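Local coordinates for protein hydroxylase (Rhodococcus sp., PDB 2OR0) that probably acts as a flavin-dependent hydroxylase of the acyl-CoA dehydrogenase family, using reduced flavin and molecular oxygen, at residues 190-195 with 210-215; 337-342 with 390-395; 27-32 with 58-63. One frame throughout, in Å; residues are numbered along the deposited sequence.

Contact 1. Residues 190-195 with 210-215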
loop_
_atom_site.group_PDB
_atom_site.type_symbol
_atom_site.label_atom_id
_atom_site.label_comp_id
_atom_site.label_asym_id
_atom_site.label_seq_id
_atom_site.Cartn_x
_atom_site.Cartn_y
_atom_site.Cartn_z
ATOM N N THR A 190 -8.480 -14.356 16.365
ATOM C CA THR A 190 -9.460 -15.092 17.137
ATOM C C THR A 190 -10.845 -14.408 17.182
ATOM O O THR A 190 -11.883 -15.080 17.357
ATOM C CB THR A 190 -8.894 -15.337 18.563
ATOM O OG1 THR A 190 -9.458 -16.549 19.068
ATOM C CG2 THR A 190 -9.191 -14.177 19.491
ATOM N N ASP A 191 -10.863 -13.085 17.004
ATOM C CA ASP A 191 -12.098 -12.326 17.092
ATOM C C ASP A 191 -12.758 -11.979 15.751
ATOM O O ASP A 191 -13.702 -11.207 15.720
ATOM C CB ASP A 191 -11.879 -11.062 17.912
ATOM C CG ASP A 191 -11.773 -11.345 19.429
ATOM O OD1 ASP A 191 -12.039 -12.497 19.860
ATOM O OD2 ASP A 191 -11.432 -10.400 20.186
ATOM N N TYR A 192 -12.276 -12.553 14.652
ATOM C CA TYR A 192 -12.959 -12.354 13.352
ATOM C C TYR A 192 -12.861 -13.565 12.454
ATOM O O TYR A 192 -12.173 -14.538 12.762
ATOM C CB TYR A 192 -12.479 -11.077 12.624
ATOM C CG TYR A 192 -10.971 -11.017 12.364
ATOM C CD1 TYR A 192 -10.404 -11.641 11.251
ATOM C CD2 TYR A 192 -10.127 -10.329 13.230
ATOM C CE1 TYR A 192 -9.033 -11.588 11.009
ATOM C CE2 TYR A 192 -8.761 -10.270 13.009
ATOM C CZ TYR A 192 -8.213 -10.900 11.895
ATOM O OH TYR A 192 -6.847 -10.837 11.671
ATOM N N GLN A 193 -13.565 -13.483 11.337
ATOM C CA GLN A 193 -13.667 -14.578 10.396
ATOM C C GLN A 193 -13.202 -14.079 9.025
ATOM O O GLN A 193 -13.631 -13.030 8.563
ATOM C CB GLN A 193 -15.137 -15.079 10.322
ATOM C CG GLN A 193 -15.397 -16.158 9.252
ATOM C CD GLN A 193 -16.848 -16.191 8.673
ATOM O OE1 GLN A 193 -17.170 -17.045 7.809
ATOM N NE2 GLN A 193 -17.709 -15.278 9.136
ATOM N N ILE A 194 -12.335 -14.864 8.406
ATOM C CA ILE A 194 -11.862 -14.649 7.037
ATOM C C ILE A 194 -12.851 -15.391 6.131
ATOM O O ILE A 194 -13.025 -16.604 6.270
ATOM C CB ILE A 194 -10.416 -15.212 6.841
ATOM C CG1 ILE A 194 -9.392 -14.436 7.697
ATOM C CG2 ILE A 194 -9.991 -15.161 5.368
ATOM C CD1 ILE A 194 -7.972 -15.076 7.759
ATOM N N VAL A 195 -13.517 -14.673 5.235
ATOM C CA VAL A 195 -14.497 -15.309 4.337
ATOM C C VAL A 195 -13.811 -15.876 3.088
ATOM O O VAL A 195 -13.236 -15.124 2.296
ATOM C CB VAL A 195 -15.646 -14.350 3.994
ATOM C CG1 VAL A 195 -16.804 -15.080 3.280
ATOM C CG2 VAL A 195 -16.161 -13.693 5.245
ATOM N N LYS A 210 -9.107 -11.140 0.929
ATOM C CA LYS A 210 -10.440 -11.663 1.277
ATOM C C LYS A 210 -11.251 -10.727 2.174
ATOM O O LYS A 210 -10.700 -9.780 2.751
ATOM C CB LYS A 210 -10.286 -13.048 1.927
ATOM C CG LYS A 210 -9.820 -14.136 0.946
ATOM C CD LYS A 210 -9.283 -15.342 1.709
ATOM C CE LYS A 210 -8.543 -16.315 0.824
ATOM N NZ LYS A 210 -7.947 -17.383 1.684
ATOM N N ASP A 211 -12.567 -10.965 2.224
ATOM C CA ASP A 211 -13.460 -10.303 3.161
ATOM C C ASP A 211 -13.220 -10.814 4.584
ATOM O O ASP A 211 -12.861 -11.982 4.788
ATOM C CB ASP A 211 -14.932 -10.584 2.802
ATOM C CG ASP A 211 -15.406 -9.830 1.543
ATOM O OD1 ASP A 211 -14.576 -9.279 0.752
ATOM O OD2 ASP A 211 -16.638 -9.805 1.337
ATOM N N LEU A 212 -13.455 -9.941 5.555
ATOM C CA LEU A 212 -13.481 -10.304 6.969
ATOM C C LEU A 212 -14.855 -9.966 7.540
ATOM O O LEU A 212 -15.417 -8.925 7.217
ATOM C CB LEU A 212 -12.437 -9.491 7.761
ATOM C CG LEU A 212 -10.930 -9.484 7.451
ATOM C CD1 LEU A 212 -10.163 -8.795 8.575
ATOM C CD2 LEU A 212 -10.352 -10.872 7.197
ATOM N N ILE A 213 -15.361 -10.829 8.422
ATOM C CA ILE A 213 -16.629 -10.595 9.133
ATOM C C ILE A 213 -16.421 -10.598 10.652
ATOM O O ILE A 213 -15.724 -11.464 11.184
ATOM C CB ILE A 213 -17.707 -11.662 8.780
ATOM C CG1 ILE A 213 -18.295 -11.375 7.399
ATOM C CG2 ILE A 213 -18.898 -11.602 9.780
ATOM C CD1 ILE A 213 -19.309 -12.439 6.936
ATOM N N VAL A 214 -17.045 -9.639 11.325
ATOM C CA VAL A 214 -17.122 -9.617 12.788
ATOM C C VAL A 214 -18.606 -9.607 13.200
ATOM O O VAL A 214 -19.375 -8.754 12.734
ATOM C CB VAL A 214 -16.337 -8.388 13.379
ATOM C CG1 VAL A 214 -16.386 -8.383 14.912
ATOM C CG2 VAL A 214 -14.865 -8.409 12.931
ATOM N N ASP A 215 -19.002 -10.558 14.057
ATOM C CA ASP A 215 -20.402 -10.675 14.521
ATOM C C ASP A 215 -20.719 -9.834 15.766
ATOM O O ASP A 215 -21.856 -9.355 15.926
ATOM C CB ASP A 215 -20.788 -12.145 14.782
ATOM C CG ASP A 215 -21.131 -12.900 13.505
ATOM O OD1 ASP A 215 -21.350 -12.241 12.471
ATOM O OD2 ASP A 215 -21.159 -14.161 13.528
#
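Leu212 sets its CD1 methyl over one face of the Tyr192 ring, 4.2 Å from the ring centroid and 26° off the normal, a CH-pi contact made across two antiparallel strands. Strands 193-195 and 210-214 belong to the beta domain that the acyl-CoA dehydrogenase fold places between its helical parts, and their axes run at 143° to each other. The ring reaches Leu212 because CG of Tyr192 sits between its own backbone N and carbonyl carbon (chi1 57°), while CB rests on CG2 of Val214 at 3.6 Å. With an alanine here the ring would be gone, and Leu212 CD1 would probably lose the surface it lies on, leaving a gap beside it. Beyond the ring, Ala164 of strand 163-170 and Leu187 of strand 182-188 also touch Tyr192. The other branch of Leu212, CD2, lies alongside CG1 of Ile194 at 3.7 Å; the two residues form a non-hydrogen-bonded pair and point to the same face of the sheet. Ile194 also crosses Lys210, with CG2 against the aliphatic CD, while the ammonium of that lysine goes on to salt bridges with Asp159 and Glu196. The other face carries Gln193, Val195 and Ile213. Here the extended Gln193 chain runs beside Ile213, bringing Gln193 NE2 to 3.6 Å from Ile213 CB, and Val195 CG2 meets Ile213 CD1 at 3.8 Å. Gln193 and Ile213 are a hydrogen-bonded pair joined by two backbone bonds, Ile213 N to Gln193 O being 2.8 Å. That same Gln193 O also receives the CA-H of Leu212, with CA 3.2 Å from the oxygen.

Contact 2. Residues 337-342 with 390-395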
loop_
_atom_site.group_PDB
_atom_site.type_symbol
_atom_site.label_atom_id
_atom_site.label_comp_id
_atom_site.label_asym_id
_atom_site.label_seq_id
_atom_site.Cartn_x
_atom_site.Cartn_y
_atom_site.Cartn_z
ATOM N N GLY A 337 0.314 17.061 -1.927
ATOM C CA GLY A 337 0.960 15.772 -1.878
ATOM C C GLY A 337 0.064 14.583 -2.260
ATOM O O GLY A 337 0.537 13.588 -2.858
ATOM N N ARG A 338 -1.205 14.635 -1.853
ATOM C CA ARG A 338 -2.160 13.582 -2.218
ATOM C C ARG A 338 -2.393 13.637 -3.714
ATOM O O ARG A 338 -2.431 12.617 -4.359
ATOM C CB ARG A 338 -3.488 13.713 -1.444
ATOM C CG ARG A 338 -3.432 13.013 -0.087
ATOM C CD ARG A 338 -3.784 11.525 -0.229
ATOM N NE ARG A 338 -5.208 11.390 -0.500
ATOM C CZ ARG A 338 -5.765 10.458 -1.280
ATOM N NH1 ARG A 338 -5.018 9.567 -1.931
ATOM N NH2 ARG A 338 -7.093 10.445 -1.420
ATOM N N ARG A 339 -2.541 14.835 -4.251
ATOM C CA ARG A 339 -2.736 15.034 -5.674
ATOM C C ARG A 339 -1.599 14.392 -6.492
ATOM O O ARG A 339 -1.834 13.666 -7.468
ATOM C CB ARG A 339 -2.817 16.530 -5.969
ATOM C CG ARG A 339 -2.951 16.827 -7.446
ATOM C CD ARG A 339 -3.236 18.289 -7.720
ATOM N NE ARG A 339 -2.069 19.131 -7.453
ATOM C CZ ARG A 339 -2.134 20.442 -7.213
ATOM N NH1 ARG A 339 -3.297 21.061 -7.179
ATOM N NH2 ARG A 339 -1.027 21.141 -7.019
ATOM N N THR A 340 -0.364 14.669 -6.082
ATOM C CA THR A 340 0.824 14.111 -6.739
ATOM C C THR A 340 0.842 12.601 -6.687
ATOM O O THR A 340 1.145 11.940 -7.665
ATOM C CB THR A 340 2.102 14.716 -6.090
ATOM O OG1 THR A 340 2.225 16.041 -6.583
ATOM C CG2 THR A 340 3.374 13.933 -6.439
ATOM N N GLN A 341 0.472 12.052 -5.543
ATOM C CA GLN A 341 0.495 10.635 -5.314
ATOM C C GLN A 341 -0.561 9.922 -6.181
ATOM O O GLN A 341 -0.284 8.875 -6.799
ATOM C CB GLN A 341 0.263 10.391 -3.808
ATOM C CG GLN A 341 -0.041 8.944 -3.408
ATOM C CD GLN A 341 -1.556 8.744 -3.259
ATOM O OE1 GLN A 341 -2.227 9.540 -2.594
ATOM N NE2 GLN A 341 -2.090 7.693 -3.875
ATOM N N ILE A 342 -1.766 10.485 -6.220
ATOM C CA ILE A 342 -2.828 9.935 -7.045
ATOM C C ILE A 342 -2.391 9.975 -8.522
ATOM O O ILE A 342 -2.457 8.966 -9.201
ATOM C CB ILE A 342 -4.129 10.740 -6.874
ATOM C CG1 ILE A 342 -4.770 10.469 -5.522
ATOM C CG2 ILE A 342 -5.122 10.426 -8.021
ATOM C CD1 ILE A 342 -5.734 11.580 -5.094
ATOM N N PRO A 390 -12.163 14.377 -6.401
ATOM C CA PRO A 390 -12.326 15.241 -5.211
ATOM C C PRO A 390 -10.993 15.872 -4.742
ATOM O O PRO A 390 -10.969 17.029 -4.385
ATOM C CB PRO A 390 -12.852 14.275 -4.154
ATOM C CG PRO A 390 -13.565 13.163 -5.001
ATOM C CD PRO A 390 -12.644 13.002 -6.158
ATOM N N THR A 391 -9.913 15.095 -4.750
ATOM C CA THR A 391 -8.605 15.603 -4.344
ATOM C C THR A 391 -8.049 16.623 -5.347
ATOM O O THR A 391 -7.454 17.633 -4.947
ATOM C CB THR A 391 -7.634 14.454 -4.171
ATOM O OG1 THR A 391 -8.184 13.568 -3.201
ATOM C CG2 THR A 391 -6.241 14.943 -3.706
ATOM N N ASN A 392 -8.244 16.373 -6.645
ATOM C CA ASN A 392 -7.776 17.321 -7.644
ATOM C C ASN A 392 -8.503 18.628 -7.451
ATOM O O ASN A 392 -7.884 19.701 -7.443
ATOM C CB ASN A 392 -7.974 16.795 -9.061
ATOM C CG ASN A 392 -6.912 15.761 -9.491
ATOM O OD1 ASN A 392 -7.164 14.952 -10.395
ATOM N ND2 ASN A 392 -5.757 15.783 -8.880
ATOM N N HIS A 393 -9.827 18.528 -7.271
ATOM C CA HIS A 393 -10.699 19.680 -7.022
ATOM C C HIS A 393 -10.262 20.416 -5.739
ATOM O O HIS A 393 -10.109 21.636 -5.741
ATOM C CB HIS A 393 -12.174 19.214 -6.905
ATOM C CG HIS A 393 -13.159 20.310 -6.586
ATOM N ND1 HIS A 393 -14.425 20.349 -7.129
ATOM C CD2 HIS A 393 -13.087 21.376 -5.750
ATOM C CE1 HIS A 393 -15.077 21.407 -6.673
ATOM N NE2 HIS A 393 -14.290 22.040 -5.822
ATOM N N ALA A 394 -10.089 19.668 -4.650
ATOM C CA ALA A 394 -9.832 20.287 -3.335
ATOM C C ALA A 394 -8.452 20.962 -3.280
ATOM O O ALA A 394 -8.332 22.073 -2.790
ATOM C CB ALA A 394 -9.961 19.271 -2.243
ATOM N N SER A 395 -7.434 20.287 -3.802
ATOM C CA SER A 395 -6.079 20.855 -3.861
ATOM C C SER A 395 -6.066 22.101 -4.722
ATOM O O SER A 395 -5.531 23.105 -4.311
ATOM C CB SER A 395 -5.063 19.818 -4.339
ATOM O OG SER A 395 -5.289 19.437 -5.692
HETATM O O HOH W 1 -7.966 13.081 -0.482
HETATM O O HOH W 2 -4.052 13.680 -8.935
#
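Thr391 meets Ile342 through carbon, the CD1 methyl of Ile342 lying 3.6 Å from Thr391 CB, and the threonine CG2 rests 3.7 Å from the backbone N of Arg339. Beside it, the side chain of Arg339 crosses that of Asn392 at about a right angle, its CG 3.3 Å from Asn392 ND2. The Arg339 chain leaves with CG anti to the backbone N (chi1 177°) and bends only at chi3, which carries NH1 to Ser395 OG at 3.0 Å; with 124° at the hydrogen this is a weak bond, and the same NH1 has a firmer partner in Gln399. These are side chains of two helices, 331-356 and 389-399, whose short segments run roughly antiparallel at 144° with axes 9.1 Å apart; both lie in the helical C-terminal part of the chain, as in the acyl-CoA dehydrogenase fold. Water fills in the polar links. One water donates to Arg339 O and accepts from Asn392 ND2, and another joins Arg338 NH2 to Thr391 OG1. Behind this layer, the Arg338 guanidinium has Ile342 CD1 over one face, near its rim, and Gln341 OE1 at its edge, in plane, bonded to NH1 at 2.9 Å on a lone pair. Val385 O accepts from both Arg338 NH1 and Gln341 NE2, fixing the pair against the chain that leads into helix 389-399.

Contact 3. Residues 27-32 with 58-63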
loop_
_atom_site.group_PDB
_atom_site.type_symbol
_atom_site.label_atom_id
_atom_site.label_comp_id
_atom_site.label_asym_id
_atom_site.label_seq_id
_atom_site.Cartn_x
_atom_site.Cartn_y
_atom_site.Cartn_z
ATOM N N ASP A 27 18.695 -5.168 -0.179
ATOM C CA ASP A 27 19.798 -6.089 -0.512
ATOM C C ASP A 27 19.404 -7.527 -0.215
ATOM O O ASP A 27 19.749 -8.428 -0.981
ATOM C CB ASP A 27 21.076 -5.770 0.282
ATOM C CG ASP A 27 21.647 -4.404 -0.032
ATOM O OD1 ASP A 27 21.667 -4.007 -1.227
ATOM O OD2 ASP A 27 22.091 -3.737 0.930
ATOM N N ARG A 28 18.707 -7.742 0.901
ATOM C CA ARG A 28 18.203 -9.085 1.248
ATOM C C ARG A 28 17.153 -9.609 0.251
ATOM O O ARG A 28 17.131 -10.791 -0.081
ATOM C CB ARG A 28 17.620 -9.106 2.658
ATOM C CG ARG A 28 18.592 -8.748 3.750
ATOM C CD ARG A 28 18.009 -9.118 5.078
ATOM N NE ARG A 28 17.928 -7.958 5.950
ATOM C CZ ARG A 28 17.214 -7.918 7.073
ATOM N NH1 ARG A 28 16.501 -8.977 7.465
ATOM N NH2 ARG A 28 17.202 -6.808 7.798
ATOM N N ILE A 29 16.290 -8.714 -0.209
ATOM C CA ILE A 29 15.317 -9.002 -1.266
ATOM C C ILE A 29 16.025 -9.388 -2.576
ATOM O O ILE A 29 15.624 -10.343 -3.252
ATOM C CB ILE A 29 14.370 -7.782 -1.469
ATOM C CG1 ILE A 29 13.448 -7.602 -0.247
ATOM C CG2 ILE A 29 13.565 -7.886 -2.785
ATOM C CD1 ILE A 29 12.436 -8.751 -0.031
ATOM N N GLU A 30 17.097 -8.662 -2.903
ATOM C CA GLU A 30 17.823 -8.874 -4.157
ATOM C C GLU A 30 18.418 -10.271 -4.149
ATOM O O GLU A 30 18.404 -10.959 -5.167
ATOM C CB GLU A 30 18.912 -7.806 -4.361
ATOM C CG GLU A 30 18.397 -6.414 -4.850
ATOM C CD GLU A 30 19.445 -5.264 -4.718
ATOM O OE1 GLU A 30 20.686 -5.529 -4.783
ATOM O OE2 GLU A 30 19.025 -4.083 -4.551
ATOM N N VAL A 31 18.903 -10.692 -2.975
ATOM C CA VAL A 31 19.477 -12.018 -2.782
ATOM C C VAL A 31 18.457 -13.129 -3.044
ATOM O O VAL A 31 18.788 -14.136 -3.668
ATOM C CB VAL A 31 20.147 -12.160 -1.383
ATOM C CG1 VAL A 31 20.448 -13.624 -1.048
ATOM C CG2 VAL A 31 21.452 -11.330 -1.307
ATOM N N VAL A 32 17.216 -12.948 -2.589
ATOM C CA VAL A 32 16.182 -13.964 -2.817
ATOM C C VAL A 32 15.259 -13.666 -3.992
ATOM O O VAL A 32 14.180 -14.245 -4.079
ATOM C CB VAL A 32 15.357 -14.257 -1.544
ATOM C CG1 VAL A 32 16.247 -14.929 -0.501
ATOM C CG2 VAL A 32 14.711 -12.975 -0.982
ATOM N N ARG A 58 8.760 -12.075 5.214
ATOM C CA ARG A 58 8.884 -11.983 6.663
ATOM C C ARG A 58 10.357 -11.995 7.065
ATOM O O ARG A 58 10.790 -11.146 7.824
ATOM C CB ARG A 58 8.141 -13.124 7.371
ATOM C CG ARG A 58 7.839 -12.842 8.856
ATOM C CD ARG A 58 7.046 -13.984 9.475
ATOM N NE ARG A 58 5.806 -14.263 8.733
ATOM C CZ ARG A 58 4.591 -13.832 9.084
ATOM N NH1 ARG A 58 4.408 -13.114 10.181
ATOM N NH2 ARG A 58 3.541 -14.144 8.343
ATOM N N ASP A 59 11.104 -12.955 6.527
ATOM C CA ASP A 59 12.532 -13.119 6.821
ATOM C C ASP A 59 13.415 -11.978 6.328
ATOM O O ASP A 59 14.490 -11.745 6.885
ATOM C CB ASP A 59 13.058 -14.422 6.208
ATOM C CG ASP A 59 12.413 -15.660 6.815
ATOM O OD1 ASP A 59 11.808 -15.564 7.910
ATOM O OD2 ASP A 59 12.520 -16.737 6.190
ATOM N N SER A 60 12.992 -11.288 5.270
ATOM C CA SER A 60 13.784 -10.187 4.695
ATOM C C SER A 60 13.746 -8.958 5.582
ATOM O O SER A 60 14.557 -8.039 5.407
ATOM C CB SER A 60 13.237 -9.805 3.320
ATOM O OG SER A 60 12.086 -8.956 3.460
ATOM N N GLY A 61 12.802 -8.935 6.527
ATOM C CA GLY A 61 12.554 -7.760 7.351
ATOM C C GLY A 61 11.727 -6.666 6.682
ATOM O O GLY A 61 11.589 -5.578 7.232
ATOM N N ALA A 62 11.176 -6.927 5.499
ATOM C CA ALA A 62 10.391 -5.891 4.791
ATOM C C ALA A 62 9.240 -5.253 5.583
ATOM O O ALA A 62 8.997 -4.049 5.466
ATOM C CB ALA A 62 9.879 -6.414 3.458
ATOM N N ILE A 63 8.519 -6.045 6.370
ATOM C CA ILE A 63 7.386 -5.511 7.127
ATOM C C ILE A 63 7.846 -4.700 8.348
ATOM O O ILE A 63 7.099 -3.867 8.864
ATOM C CB ILE A 63 6.397 -6.639 7.515
ATOM C CG1 ILE A 63 6.031 -7.476 6.274
ATOM C CG2 ILE A 63 5.169 -6.095 8.280
ATOM C CD1 ILE A 63 5.390 -6.701 5.131
#
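Arg28 bends at its third torsion (chi3 -122°) after leaving the helix with CG anti to the carbonyl carbon, and the bend lays its guanidinium across the backbone at Ser60. Ser60 O stands over one face of that group, 2.9 Å above the plane and offset toward its rim. NH1 comes within 3.0 Å of Ser60 O, but the oxygen lies above the plane in which the N-H bonds point, and the angle is too poor for a hydrogen bond. The contact is therefore better read as a carbonyl resting on a charged flat group, where the positive charge may still draw on the oxygen. The far nitrogen of the arginine, NH2, is hydrogen-bonded to Tyr74 OH, which helps to fix the rotation of the group. Beside it, Ile29 turns both chi1 and chi2 to near -60°, and its CD1 reaches the Ser60 side chain, 3.5 Å from OG and 3.6 Å from CB. Ile29 also touches Val88 and Leu91 of helix 78-91, so the isoleucine packs against two helices. Ser60 OG accepts from Ala62 N at 3.0 Å; it also bonds to Leu57 O. Gly61 carries positive phi (79°), and a side chain there would have its first carbon only 3.2 Å from Arg28 NH1, so the arginine lies where one would begin. Helix 24-31 is thus laid against the end of helix 51-60, where a Schellman motif at Gly61 and an ST turn at Ser60 close the helix together.

Overall arrangement
Contacts 2 and 3 are mostly buried and join helices, whereas contact 1 pairs strands at a partly exposed part of the beta sheet, its centre about 21 Å from that of the chain against about 17 Å for the others. No two share an element, and the centres lie 29 to 33 Å apart, with contacts 2 and 3 on opposite sides of the chain's centre. Their chemistry follows their setting: in the sheet, main-chain hydrogen bonds pair the strands directly, whereas between the helices no main-chain to main-chain bond forms and side chains carry both contacts.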